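Local coordinates for uncharacterized protein yqbN (Bacillus subtilis, PDB 3KLU), which is of unknown function but belongs to the XkdN-like phage tail assembly chaperone family and so probably assists the assembly of phage tails, at residues A[44-49]-A[88-93]. Residues are numbered along the deposited sequence; the frame is centred on the assembly and turned at random.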
# COMPACT_ATOMS: atom_id res chain seq x y z
N PHE A 44 10.26 2.54 -1.42
CA PHE A 44 8.90 2.30 -1.84
C PHE A 44 8.17 3.62 -1.61
O PHE A 44 8.51 4.37 -0.69
CB PHE A 44 8.25 1.27 -0.94
CG PHE A 44 8.45 -0.12 -1.39
CD1 PHE A 44 9.64 -0.52 -1.96
CD2 PHE A 44 7.47 -1.06 -1.19
CE1 PHE A 44 9.85 -1.87 -2.32
CE2 PHE A 44 7.65 -2.41 -1.54
CZ PHE A 44 8.84 -2.81 -2.11
N ILE A 45 7.17 3.90 -2.46
CA ILE A 45 6.34 5.07 -2.31
C ILE A 45 4.95 4.61 -1.91
O ILE A 45 4.28 3.83 -2.65
CB ILE A 45 6.23 5.84 -3.59
CG1 ILE A 45 7.60 6.32 -4.00
CG2 ILE A 45 5.30 7.05 -3.40
CD1 ILE A 45 7.57 7.05 -5.35
N PHE A 46 4.52 5.07 -0.73
CA PHE A 46 3.22 4.75 -0.16
C PHE A 46 2.33 5.99 -0.22
O PHE A 46 2.83 7.13 -0.30
CB PHE A 46 3.33 4.31 1.30
CG PHE A 46 4.11 3.02 1.51
CD1 PHE A 46 5.51 3.01 1.47
CD2 PHE A 46 3.45 1.84 1.84
CE1 PHE A 46 6.22 1.84 1.77
CE2 PHE A 46 4.15 0.67 2.14
CZ PHE A 46 5.53 0.66 2.11
N LYS A 47 1.02 5.75 -0.22
CA LYS A 47 0.02 6.80 -0.23
C LYS A 47 -1.28 6.16 0.19
O LYS A 47 -1.81 5.30 -0.52
CB LYS A 47 -0.16 7.38 -1.63
CG LYS A 47 -1.15 8.54 -1.66
CD LYS A 47 -1.50 8.88 -3.10
CE LYS A 47 -2.07 10.27 -3.20
NZ LYS A 47 -3.21 10.32 -2.26
N ALA A 48 -1.78 6.55 1.36
CA ALA A 48 -3.04 6.04 1.91
C ALA A 48 -4.19 5.98 0.89
O ALA A 48 -4.33 6.84 -0.00
CB ALA A 48 -3.48 6.89 3.11
N ILE A 49 -5.00 4.95 1.00
CA ILE A 49 -6.14 4.85 0.11
C ILE A 49 -7.31 5.47 0.88
O ILE A 49 -7.14 5.99 1.98
CB ILE A 49 -6.39 3.38 -0.27
CG1 ILE A 49 -6.62 2.53 0.98
CG2 ILE A 49 -5.18 2.85 -1.03
CD1 ILE A 49 -7.16 1.15 0.71
N GLU A 88 -2.52 -1.78 -2.61
CA GLU A 88 -3.11 -0.53 -3.11
C GLU A 88 -2.54 0.77 -2.46
O GLU A 88 -2.52 1.86 -3.05
CB GLU A 88 -4.63 -0.63 -2.98
CG GLU A 88 -5.18 -1.66 -3.97
CD GLU A 88 -6.69 -1.87 -3.86
OE1 GLU A 88 -7.41 -0.96 -3.38
OE2 GLU A 88 -7.18 -2.95 -4.26
N THR A 89 -2.02 0.65 -1.25
CA THR A 89 -1.40 1.79 -0.60
C THR A 89 0.01 1.99 -1.19
O THR A 89 0.63 3.03 -1.02
CB THR A 89 -1.27 1.50 0.88
OG1 THR A 89 -2.59 1.33 1.39
CG2 THR A 89 -0.52 2.59 1.62
N THR A 90 0.52 0.98 -1.90
CA THR A 90 1.87 1.10 -2.44
C THR A 90 1.88 1.56 -3.87
O THR A 90 1.57 0.79 -4.77
CB THR A 90 2.61 -0.23 -2.31
OG1 THR A 90 2.69 -0.59 -0.93
CG2 THR A 90 4.02 -0.12 -2.86
N VAL A 91 2.29 2.82 -4.06
CA VAL A 91 2.33 3.46 -5.36
C VAL A 91 3.44 2.95 -6.29
O VAL A 91 3.24 2.80 -7.49
CB VAL A 91 2.56 5.00 -5.21
CG1 VAL A 91 2.21 5.68 -6.49
CG2 VAL A 91 1.75 5.55 -4.05
N TYR A 92 4.62 2.75 -5.70
CA TYR A 92 5.80 2.27 -6.41
C TYR A 92 6.55 1.41 -5.41
O TYR A 92 7.02 1.90 -4.37
CB TYR A 92 6.67 3.44 -6.85
CG TYR A 92 7.98 3.04 -7.51
CD1 TYR A 92 7.98 2.37 -8.74
CD2 TYR A 92 9.21 3.37 -6.94
CE1 TYR A 92 9.16 2.04 -9.40
CE2 TYR A 92 10.40 3.04 -7.61
CZ TYR A 92 10.35 2.38 -8.84
OH TYR A 92 11.49 2.15 -9.57
N PRO A 93 6.69 0.10 -5.71
CA PRO A 93 6.18 -0.52 -6.94
C PRO A 93 4.72 -0.94 -6.78
O PRO A 93 4.31 -1.32 -5.71
CB PRO A 93 7.11 -1.72 -7.10
CG PRO A 93 7.18 -2.23 -5.67
CD PRO A 93 7.28 -0.92 -4.82
O HOH W 1 -2.13 4.43 -2.76
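Ile45 of strand 44-46 pairs with Val91 and Tyr92 of strand 90-92 in a classic beta bulge, within an antiparallel sheet where 44-46 is the middle strand and 90-92 follows directly on helix 78-89. Both amides of the bulge converge on Ile45 O. Val91 N lies 2.6 Å from Ile45 O, nearly in line with the C=O though the hydrogen bond itself is bent (132° at the hydrogen). Tyr92 N approaches Ile45 O on a lone pair, at 3.3 Å. Tyr92 O accepts a hydrogen bond from Ile45 N in return at 2.8 Å, in the carbonyl plane. Beyond the bulge, Lys47 N donates to Thr89 O, tying the chain past the strand to the last turn of the helix.

Phe46 and Thr90 point to one face of the sheet, Ile45 and Tyr92 to the other. Phe46 and Thr90 lie side by side, with Thr89 CG2 from the helix end at the edge of the phenylalanine ring; Trp126 meets this ring and also bonds Thr90 OG1, which reaches back to Ala86 O, and helix 120-133 packs against Phe46. With chi1 at -62°, Ile45 sets CG1 beside its backbone N and turns CG2 onto neighbouring Val91 CB, while CD1 extends to Tyr92 CB. Farther along, Ile49 CG2 rests on Glu88 O at 3.5 Å; the Glu88 carboxylate forms salt bridges with Arg53 and Lys96.

At the opposite end, the peptide before Pro93 is cis, and the proline ring meets Phe44 in a CH-pi contact: Pro93 CD stands 3.4 Å from the centroid of the Phe44 ring, only 3° off its normal.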